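Local coordinates for transcriptional regulator (TetR/AcrR family) (Bacillus halodurans, PDB 5GP9), which probably represses genes of fatty acid degradation by binding their operator DNA, and probably responds to a fatty-acyl effector bound in its C-terminal domain, at residues A96-A101 / T165-K170; E80-I85 / L134-E139. One frame throughout, in Å; residues are numbered along the deposited sequence.

Contact 1 (A96-A101 / T165-K170); sequences ADHKLA and TNWVMK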
ATOM      1  N   ALA A  96      -4.356 -16.514   9.558  1.00 27.58           N
ATOM      2  CA  ALA A  96      -3.762 -17.759  10.106  1.00 31.50           C
ATOM      3  C   ALA A  96      -2.311 -17.614  10.557  1.00 39.57           C
ATOM      4  O   ALA A  96      -1.807 -18.507  11.248  1.00 35.13           O
ATOM      5  CB  ALA A  96      -3.903 -18.871   9.093  1.00 33.16           C
ATOM      6  N   ASP A  97      -1.661 -16.475  10.265  1.00 30.65           N
ATOM      7  CA  ASP A  97      -0.279 -16.266  10.651  1.00 29.34           C
ATOM      8  C   ASP A  97       0.037 -14.795  10.858  1.00 30.02           C
ATOM      9  O   ASP A  97       0.478 -14.112   9.948  1.00 25.83           O
ATOM     10  CB  ASP A  97       0.647 -16.932   9.624  1.00 32.40           C
ATOM     11  CG  ASP A  97       2.107 -16.950  10.057  1.00 26.98           C
ATOM     12  OD1 ASP A  97       2.537 -16.244  10.979  1.00 28.24           O
ATOM     13  OD2 ASP A  97       2.852 -17.659   9.406  1.00 32.49           O
ATOM     14  N   HIS A  98      -0.206 -14.286  12.065  1.00 28.77           N
ATOM     15  CA  HIS A  98      -0.006 -12.854  12.342  1.00 27.30           C
ATOM     16  C   HIS A  98       1.424 -12.359  12.150  1.00 28.76           C
ATOM     17  O   HIS A  98       1.645 -11.241  11.746  1.00 24.10           O
ATOM     18  CB  HIS A  98      -0.444 -12.446  13.720  1.00 29.32           C
ATOM     19  CG  HIS A  98      -1.912 -12.656  13.951  1.00 31.66           C
ATOM     20  ND1 HIS A  98      -2.492 -12.448  15.186  1.00 36.44           N
ATOM     21  CD2 HIS A  98      -2.890 -13.148  13.147  1.00 37.00           C
ATOM     22  CE1 HIS A  98      -3.774 -12.752  15.115  1.00 35.90           C
ATOM     23  NE2 HIS A  98      -4.049 -13.187  13.894  1.00 37.34           N
ATOM     24  N   LYS A  99       2.388 -13.209  12.506  1.00 26.96           N
ATOM     25  CA  LYS A  99       3.767 -12.887  12.349  1.00 25.88           C
ATOM     26  C   LYS A  99       4.093 -12.735  10.835  1.00 24.16           C
ATOM     27  O   LYS A  99       4.742 -11.742  10.472  1.00 23.78           O
ATOM     28  CB  LYS A  99       4.640 -13.919  13.059  1.00 28.34           C
ATOM     29  CG  LYS A  99       4.322 -13.987  14.538  1.00 33.84           C
ATOM     30  CD  LYS A  99       4.924 -12.863  15.270  1.00 45.86           C
ATOM     31  CE  LYS A  99       4.641 -12.930  16.773  1.00 57.15           C
ATOM     32  NZ  LYS A  99       4.909 -11.545  17.266  1.00 62.07           N
ATOM     33  N   LEU A 100       3.566 -13.606   9.984  1.00 22.74           N
ATOM     34  CA  LEU A 100       3.768 -13.453   8.507  1.00 22.43           C
ATOM     35  C   LEU A 100       3.119 -12.179   8.006  1.00 24.95           C
ATOM     36  O   LEU A 100       3.731 -11.459   7.245  1.00 22.48           O
ATOM     37  CB  LEU A 100       3.175 -14.600   7.755  1.00 25.88           C
ATOM     38  CG  LEU A 100       3.227 -14.557   6.234  1.00 26.94           C
ATOM     39  CD1 LEU A 100       4.674 -14.468   5.805  1.00 25.86           C
ATOM     40  CD2 LEU A 100       2.539 -15.814   5.744  1.00 30.79           C
ATOM     41  N   ALA A 101       1.944 -11.824   8.566  1.00 22.81           N
ATOM     42  CA  ALA A 101       1.317 -10.563   8.246  1.00 22.52           C
ATOM     43  C   ALA A 101       2.127  -9.341   8.633  1.00 21.77           C
ATOM     44  O   ALA A 101       2.162  -8.348   7.869  1.00 20.51           O
ATOM     45  CB  ALA A 101      -0.048 -10.486   8.887  1.00 24.24           C
ATOM     46  N   THR A 165      -3.360  -4.180   6.056  1.00 20.88           N
ATOM     47  CA  THR A 165      -2.445  -3.309   6.771  1.00 21.56           C
ATOM     48  C   THR A 165      -3.069  -2.648   7.956  1.00 23.85           C
ATOM     49  O   THR A 165      -2.449  -2.523   9.032  1.00 22.53           O
ATOM     50  CB  THR A 165      -1.758  -2.309   5.863  1.00 23.52           C
ATOM     51  OG1 THR A 165      -0.906  -3.050   5.007  1.00 24.15           O
ATOM     52  CG2 THR A 165      -0.965  -1.320   6.609  1.00 25.97           C
ATOM     53  N   ASN A 166      -4.313  -2.209   7.802  1.00 21.55           N
ATOM     54  CA  ASN A 166      -4.964  -1.577   8.892  1.00 22.38           C
ATOM     55  C   ASN A 166      -5.203  -2.534  10.098  1.00 23.18           C
ATOM     56  O   ASN A 166      -5.060  -2.098  11.237  1.00 26.52           O
ATOM     57  CB  ASN A 166      -6.227  -0.879   8.396  1.00 23.56           C
ATOM     58  CG  ASN A 166      -5.881   0.523   7.847  1.00 28.94           C
ATOM     59  OD1 ASN A 166      -5.737   1.481   8.623  1.00 35.38           O
ATOM     60  ND2 ASN A 166      -5.646   0.631   6.545  1.00 29.13           N
ATOM     61  N   TRP A 167      -5.448  -3.796   9.797  1.00 21.78           N
ATOM     62  CA  TRP A 167      -5.686  -4.844  10.797  1.00 23.64           C
ATOM     63  C   TRP A 167      -4.366  -5.105  11.527  1.00 26.87           C
ATOM     64  O   TRP A 167      -4.289  -5.107  12.761  1.00 23.96           O
ATOM     65  CB  TRP A 167      -6.210  -6.039  10.096  1.00 23.36           C
ATOM     66  CG  TRP A 167      -6.206  -7.371  10.776  1.00 26.89           C
ATOM     67  CD1 TRP A 167      -7.088  -7.830  11.777  1.00 27.35           C
ATOM     68  CD2 TRP A 167      -5.309  -8.435  10.519  1.00 25.80           C
ATOM     69  NE1 TRP A 167      -6.763  -9.104  12.126  1.00 26.36           N
ATOM     70  CE2 TRP A 167      -5.677  -9.512  11.378  1.00 28.06           C
ATOM     71  CE3 TRP A 167      -4.236  -8.615   9.606  1.00 23.86           C
ATOM     72  CZ2 TRP A 167      -5.020 -10.722  11.353  1.00 28.05           C
ATOM     73  CZ3 TRP A 167      -3.597  -9.836   9.564  1.00 27.64           C
ATOM     74  CH2 TRP A 167      -3.989 -10.884  10.405  1.00 27.70           C
ATOM     75  N   VAL A 168      -3.267  -5.221  10.768  1.00 22.85           N
ATOM     76  CA  VAL A 168      -1.914  -5.319  11.371  1.00 23.82           C
ATOM     77  C   VAL A 168      -1.530  -4.122  12.239  1.00 24.12           C
ATOM     78  O   VAL A 168      -0.986  -4.326  13.335  1.00 25.86           O
ATOM     79  CB  VAL A 168      -0.827  -5.619  10.327  1.00 23.27           C
ATOM     80  CG1 VAL A 168       0.569  -5.437  10.908  1.00 27.49           C
ATOM     81  CG2 VAL A 168      -0.973  -6.987   9.735  1.00 23.83           C
ATOM     82  N   MET A 169      -1.870  -2.897  11.860  1.00 22.99           N
ATOM     83  CA  MET A 169      -1.588  -1.717  12.638  1.00 26.50           C
ATOM     84  C   MET A 169      -2.439  -1.685  13.881  1.00 28.69           C
ATOM     85  O   MET A 169      -2.044  -1.019  14.811  1.00 30.33           O
ATOM     86  CB  MET A 169      -1.777  -0.403  11.886  1.00 29.10           C
ATOM     87  CG  MET A 169      -0.928  -0.181  10.655  1.00 33.56           C
ATOM     88  SD  MET A 169      -1.824   0.929   9.457  1.00 47.99           S
ATOM     89  CE  MET A 169      -2.516   2.304  10.422  1.00 46.58           C
ATOM     90  N   LYS A 170      -3.498  -2.457  13.925  1.00 28.06           N
ATOM     91  CA  LYS A 170      -4.346  -2.629  15.130  1.00 32.07           C
ATOM     92  C   LYS A 170      -4.068  -3.964  15.849  1.00 29.80           C
ATOM     93  O   LYS A 170      -4.936  -4.573  16.528  1.00 28.42           O
ATOM     94  CB  LYS A 170      -5.812  -2.466  14.733  1.00 31.95           C
ATOM     95  CG  LYS A 170      -6.223  -1.070  14.270  1.00 38.03           C
ATOM     96  CD  LYS A 170      -6.010   0.016  15.316  1.00 42.04           C
ATOM     97  CE  LYS A 170      -6.368   1.412  14.821  1.00 50.35           C
ATOM     98  NZ  LYS A 170      -5.835   2.393  15.803  1.00 53.91           N
TER
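Trp167 reaches from the last turn of helix 149-169 to the first turn of helix 98-107, and its indole can be followed outward as a probe of the junction. CB leaves the helix at a slant to the partner segment; with CG anti to the backbone N (chi1 164°), the ring system is carried across the gap, its six-membered ring leading. CZ3 meets the methyl of Ala101, with 3.7 Å between Trp167 CZ3 and Ala101 CB. Farther round, CH2 and CZ2 come against His98, where Trp167 CZ2 lies 3.7 Å from His98 NE2. The two rings form an offset edge-to-face pair, the indole presenting its edge to the imidazole face, with centroids 5.2 Å apart and planes at 88°. At the pyrrole side, NE1 donates to the carbonyl of Tyr174, whose own ring also packs edge-to-face with Trp167, which probably limits how far the indole can turn.

Beside it, Val168 directs CG2 at the same methyl, Val168 CG2 lying 3.7 Å from Ala101 CB, so that Ala101 is shared by an aromatic ring and a branched side chain. Asp97 stands at the N-cap, just before the helix bearing His98 and Ala101. Asp97 OD1 accepts from Leu100 N at 3.0 Å, the donor standing well above the carboxylate plane. Ala101, Trp167 and Val168 are buried; His98 is the exposed member of the group. This is apolar helix-to-helix packing with an offset edge-to-face aromatic pair, in the all-helical C-terminal domain of a TetR-family regulator, the Ala101 side chain about 8 Å from a bound palmitic acid in the probable effector site.

Contact 2 (E80-I85 / L134-E139); sequences EEKLKI and LMEGKE. With GOL (glycerol), chain D.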
ATOM      1  N   GLU A  80     -18.329 -14.404  -9.516  1.00 50.51           N
ATOM      2  CA  GLU A  80     -18.746 -13.801  -8.224  1.00 57.38           C
ATOM      3  C   GLU A  80     -18.152 -14.653  -7.123  1.00 45.86           C
ATOM      4  O   GLU A  80     -17.516 -14.166  -6.178  1.00 46.91           O
ATOM      5  CB  GLU A  80     -20.295 -13.807  -8.101  1.00 67.72           C
ATOM      6  CG  GLU A  80     -20.947 -13.500  -6.745  1.00 77.08           C
ATOM      7  CD  GLU A  80     -21.252 -14.773  -5.932  1.00 88.07           C
ATOM      8  OE1 GLU A  80     -22.049 -15.627  -6.429  1.00 84.14           O
ATOM      9  OE2 GLU A  80     -20.680 -14.931  -4.808  1.00 79.60           O
ATOM     10  N   GLU A  81     -18.348 -15.955  -7.267  1.00 48.92           N
ATOM     11  CA  GLU A  81     -17.833 -16.888  -6.297  1.00 41.03           C
ATOM     12  C   GLU A  81     -16.320 -16.821  -6.291  1.00 35.91           C
ATOM     13  O   GLU A  81     -15.731 -16.844  -5.228  1.00 33.39           O
ATOM     14  CB  GLU A  81     -18.304 -18.319  -6.625  1.00 51.67           C
ATOM     15  CG  GLU A  81     -18.438 -19.281  -5.462  1.00 58.04           C
ATOM     16  CD  GLU A  81     -18.839 -20.673  -5.966  1.00 68.99           C
ATOM     17  OE1 GLU A  81     -18.049 -21.631  -5.788  1.00 67.51           O
ATOM     18  OE2 GLU A  81     -19.907 -20.791  -6.614  1.00 83.15           O
ATOM     19  N   LYS A  82     -15.719 -16.778  -7.473  1.00 32.98           N
ATOM     20  CA  LYS A  82     -14.260 -16.807  -7.619  1.00 37.15           C
ATOM     21  C   LYS A  82     -13.578 -15.584  -6.953  1.00 35.17           C
ATOM     22  O   LYS A  82     -12.501 -15.717  -6.344  1.00 32.79           O
ATOM     23  CB  LYS A  82     -13.883 -16.929  -9.060  1.00 36.10           C
ATOM     24  CG  LYS A  82     -14.240 -18.296  -9.610  1.00 38.39           C
ATOM     25  CD  LYS A  82     -13.573 -18.449 -10.955  1.00 37.49           C
ATOM     26  CE  LYS A  82     -13.969 -19.774 -11.612  1.00 44.23           C
ATOM     27  NZ  LYS A  82     -13.295 -19.883 -12.929  1.00 43.78           N
ATOM     28  N   LEU A  83     -14.181 -14.407  -7.132  1.00 30.38           N
ATOM     29  CA  LEU A  83     -13.665 -13.200  -6.457  1.00 30.82           C
ATOM     30  C   LEU A  83     -13.823 -13.415  -4.930  1.00 28.37           C
ATOM     31  O   LEU A  83     -12.917 -13.051  -4.149  1.00 29.71           O
ATOM     32  CB  LEU A  83     -14.368 -11.897  -6.921  1.00 32.87           C
ATOM     33  CG  LEU A  83     -13.854 -10.560  -6.293  1.00 28.39           C
ATOM     34  CD1 LEU A  83     -12.381 -10.384  -6.596  1.00 30.91           C
ATOM     35  CD2 LEU A  83     -14.612  -9.374  -6.862  1.00 32.13           C
ATOM     36  N   LYS A  84     -14.933 -14.024  -4.471  1.00 27.41           N
ATOM     37  CA  LYS A  84     -15.121 -14.203  -3.088  1.00 31.11           C
ATOM     38  C   LYS A  84     -14.090 -15.175  -2.542  1.00 29.91           C
ATOM     39  O   LYS A  84     -13.576 -14.890  -1.494  1.00 28.65           O
ATOM     40  CB  LYS A  84     -16.554 -14.651  -2.726  1.00 37.56           C
ATOM     41  CG  LYS A  84     -16.786 -14.719  -1.221  1.00 45.20           C
ATOM     42  CD  LYS A  84     -18.211 -15.133  -0.823  1.00 55.22           C
ATOM     43  CE  LYS A  84     -19.262 -14.057  -1.095  1.00 61.34           C
ATOM     44  NZ  LYS A  84     -19.097 -12.840  -0.256  1.00 67.93           N
ATOM     45  N   ILE A  85     -13.737 -16.234  -3.312  1.00 29.98           N
ATOM     46  CA  ILE A  85     -12.679 -17.173  -2.999  1.00 32.26           C
ATOM     47  C   ILE A  85     -11.306 -16.516  -2.852  1.00 31.75           C
ATOM     48  O   ILE A  85     -10.566 -16.783  -1.894  1.00 29.76           O
ATOM     49  CB  ILE A  85     -12.586 -18.293  -4.072  1.00 38.67           C
ATOM     50  CG1 ILE A  85     -13.757 -19.275  -3.827  1.00 42.26           C
ATOM     51  CG2 ILE A  85     -11.260 -19.056  -4.020  1.00 39.89           C
ATOM     52  CD1 ILE A  85     -13.928 -20.344  -4.904  1.00 41.87           C
ATOM     53  N   LEU A 134     -10.397 -11.258 -13.811  1.00 26.72           N
ATOM     54  CA  LEU A 134     -11.049 -10.142 -14.372  1.00 27.33           C
ATOM     55  C   LEU A 134     -11.413 -10.372 -15.865  1.00 28.99           C
ATOM     56  O   LEU A 134     -12.483  -9.923 -16.311  1.00 30.53           O
ATOM     57  CB  LEU A 134     -10.151  -8.922 -14.246  1.00 26.50           C
ATOM     58  CG  LEU A 134     -10.107  -8.416 -12.793  1.00 24.89           C
ATOM     59  CD1 LEU A 134      -8.929  -7.479 -12.668  1.00 27.77           C
ATOM     60  CD2 LEU A 134     -11.343  -7.643 -12.440  1.00 26.87           C
ATOM     61  N   MET A 135     -10.444 -10.918 -16.587  1.00 31.10           N
ATOM     62  CA  MET A 135     -10.635 -11.296 -18.009  1.00 36.54           C
ATOM     63  C   MET A 135     -11.807 -12.260 -18.191  1.00 38.93           C
ATOM     64  O   MET A 135     -12.628 -12.070 -19.111  1.00 37.28           O
ATOM     65  CB  MET A 135      -9.369 -11.969 -18.559  1.00 38.75           C
ATOM     66  CG  MET A 135      -8.160 -11.086 -18.796  1.00 41.66           C
ATOM     67  SD  MET A 135      -8.560  -9.477 -19.483  1.00 49.95           S
ATOM     68  CE  MET A 135      -8.970  -9.972 -21.193  1.00 53.57           C
ATOM     69  N   GLU A 136     -11.834 -13.305 -17.344  1.00 41.18           N
ATOM     70  CA  GLU A 136     -12.948 -14.282 -17.265  1.00 36.01           C
ATOM     71  C   GLU A 136     -14.272 -13.631 -17.009  1.00 41.46           C
ATOM     72  O   GLU A 136     -15.292 -13.840 -17.742  1.00 39.19           O
ATOM     73  CB  GLU A 136     -12.646 -15.341 -16.205  1.00 39.49           C
ATOM     74  CG  GLU A 136     -13.619 -16.477 -16.215  1.00 40.07           C
ATOM     75  CD  GLU A 136     -13.362 -17.552 -15.177  1.00 43.98           C
ATOM     76  OE1 GLU A 136     -12.257 -17.610 -14.570  1.00 41.42           O
ATOM     77  OE2 GLU A 136     -14.325 -18.355 -15.010  1.00 48.66           O
ATOM     78  N   GLY A 137     -14.306 -12.815 -15.964  1.00 33.96           N
ATOM     79  CA  GLY A 137     -15.525 -12.166 -15.605  1.00 34.75           C
ATOM     80  C   GLY A 137     -16.058 -11.252 -16.674  1.00 36.52           C
ATOM     81  O   GLY A 137     -17.297 -11.092 -16.820  1.00 43.98           O
ATOM     82  N   LYS A 138     -15.159 -10.574 -17.368  1.00 34.27           N
ATOM     83  CA  LYS A 138     -15.593  -9.721 -18.466  1.00 38.63           C
ATOM     84  C   LYS A 138     -16.201 -10.593 -19.575  1.00 41.03           C
ATOM     85  O   LYS A 138     -17.345 -10.332 -20.015  1.00 44.57           O
ATOM     86  CB  LYS A 138     -14.445  -8.864 -19.006  1.00 40.09           C
ATOM     87  CG  LYS A 138     -14.193  -7.628 -18.127  1.00 43.15           C
ATOM     88  CD  LYS A 138     -13.295  -6.594 -18.785  1.00 50.20           C
ATOM     89  CE  LYS A 138     -11.835  -6.796 -18.523  1.00 48.77           C
ATOM     90  NZ  LYS A 138     -11.081  -5.820 -19.366  1.00 52.15           N
ATOM     91  N   GLU A 139     -15.447 -11.598 -19.994  1.00 41.69           N
ATOM     92  CA  GLU A 139     -15.858 -12.488 -21.102  1.00 47.28           C
ATOM     93  C   GLU A 139     -17.278 -13.110 -20.860  1.00 53.17           C
ATOM     94  O   GLU A 139     -18.062 -13.210 -21.810  1.00 57.75           O
ATOM     95  CB  GLU A 139     -14.739 -13.545 -21.370  1.00 47.47           C
ATOM     96  CG  GLU A 139     -14.879 -14.438 -22.623  1.00 66.15           C
ATOM     97  CD  GLU A 139     -14.493 -13.755 -23.956  1.00 72.17           C
ATOM     98  OE1 GLU A 139     -13.673 -12.803 -23.953  1.00 69.89           O
ATOM     99  OE2 GLU A 139     -15.000 -14.192 -25.028  1.00 80.23           O
TER
HETATM  100  C1  GOL D 202      -9.084 -18.071 -14.283  1.00 70.05           C
HETATM  101  O1  GOL D 202      -9.871 -16.878 -14.038  1.00 50.25           O
HETATM  102  C2  GOL D 202      -8.548 -18.617 -12.958  1.00 63.26           C
HETATM  103  O2  GOL D 202      -7.408 -19.460 -13.198  1.00 70.21           O
HETATM  104  C3  GOL D 202      -9.602 -19.353 -12.113  1.00 61.80           C
HETATM  105  O3  GOL D 202     -10.662 -19.885 -12.893  1.00 54.55           O
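Lys82 and Glu136 bridge helices 79-95 and 113-139 through a single salt bridge, made by two almost fully extended side chains that cross at about a right angle. In Lys82, CG lies beside the backbone N and anti to the carbonyl carbon (chi1 -69°), and every later torsion is near 180°, so the ammonium is delivered at full length. Glu136 begins differently, with CG anti to the backbone N (chi1 -171°), and is likewise straight at chi2; its carboxylate therefore comes out to meet the lysine. The shorter bond runs from Lys82 NZ to Glu136 OE2 at 2.8 Å and uses the syn lone pair of that oxygen. A weak second bond joins Lys82 NZ to Glu136 OE1 at 3.0 Å, so both carboxylate oxygens face the ammonium, OE2 holding it more closely.

A glycerol, probably from the crystallisation liquor, joins the pair. Lys82 NZ donates to glycerol O3 at 2.6 Å, and glycerol O1 donates to Glu136 OE1, also at 2.6 Å; Glu132 binds the same molecule. Lys82 is buried, its chain resting on Met73 and Ala76, and the carboxylate probably offsets its charge. The arrangement is an interhelical salt bridge within the helical C-terminal domain of a TetR-family regulator.

How the contacts relate
From the N terminus, the chain passes through the predicted helix-turn-helix and helix 50-74 before reaching helix 79-95, which supplies the first half of contact 2. Helix 98-107 follows directly and opens contact 1. Helix 113-139 then closes contact 2, and the end of helix 149-169 closes contact 1. The two closures therefore cross rather than nest. Their centres are about 26 Å apart and their nearest atoms about 13 Å, without touching. One ties helix 98-107 to helix 149-169; the other ties the two helices that flank helix 98-107 in the chain. Residues of both contacts' segments also pack against the second subunit.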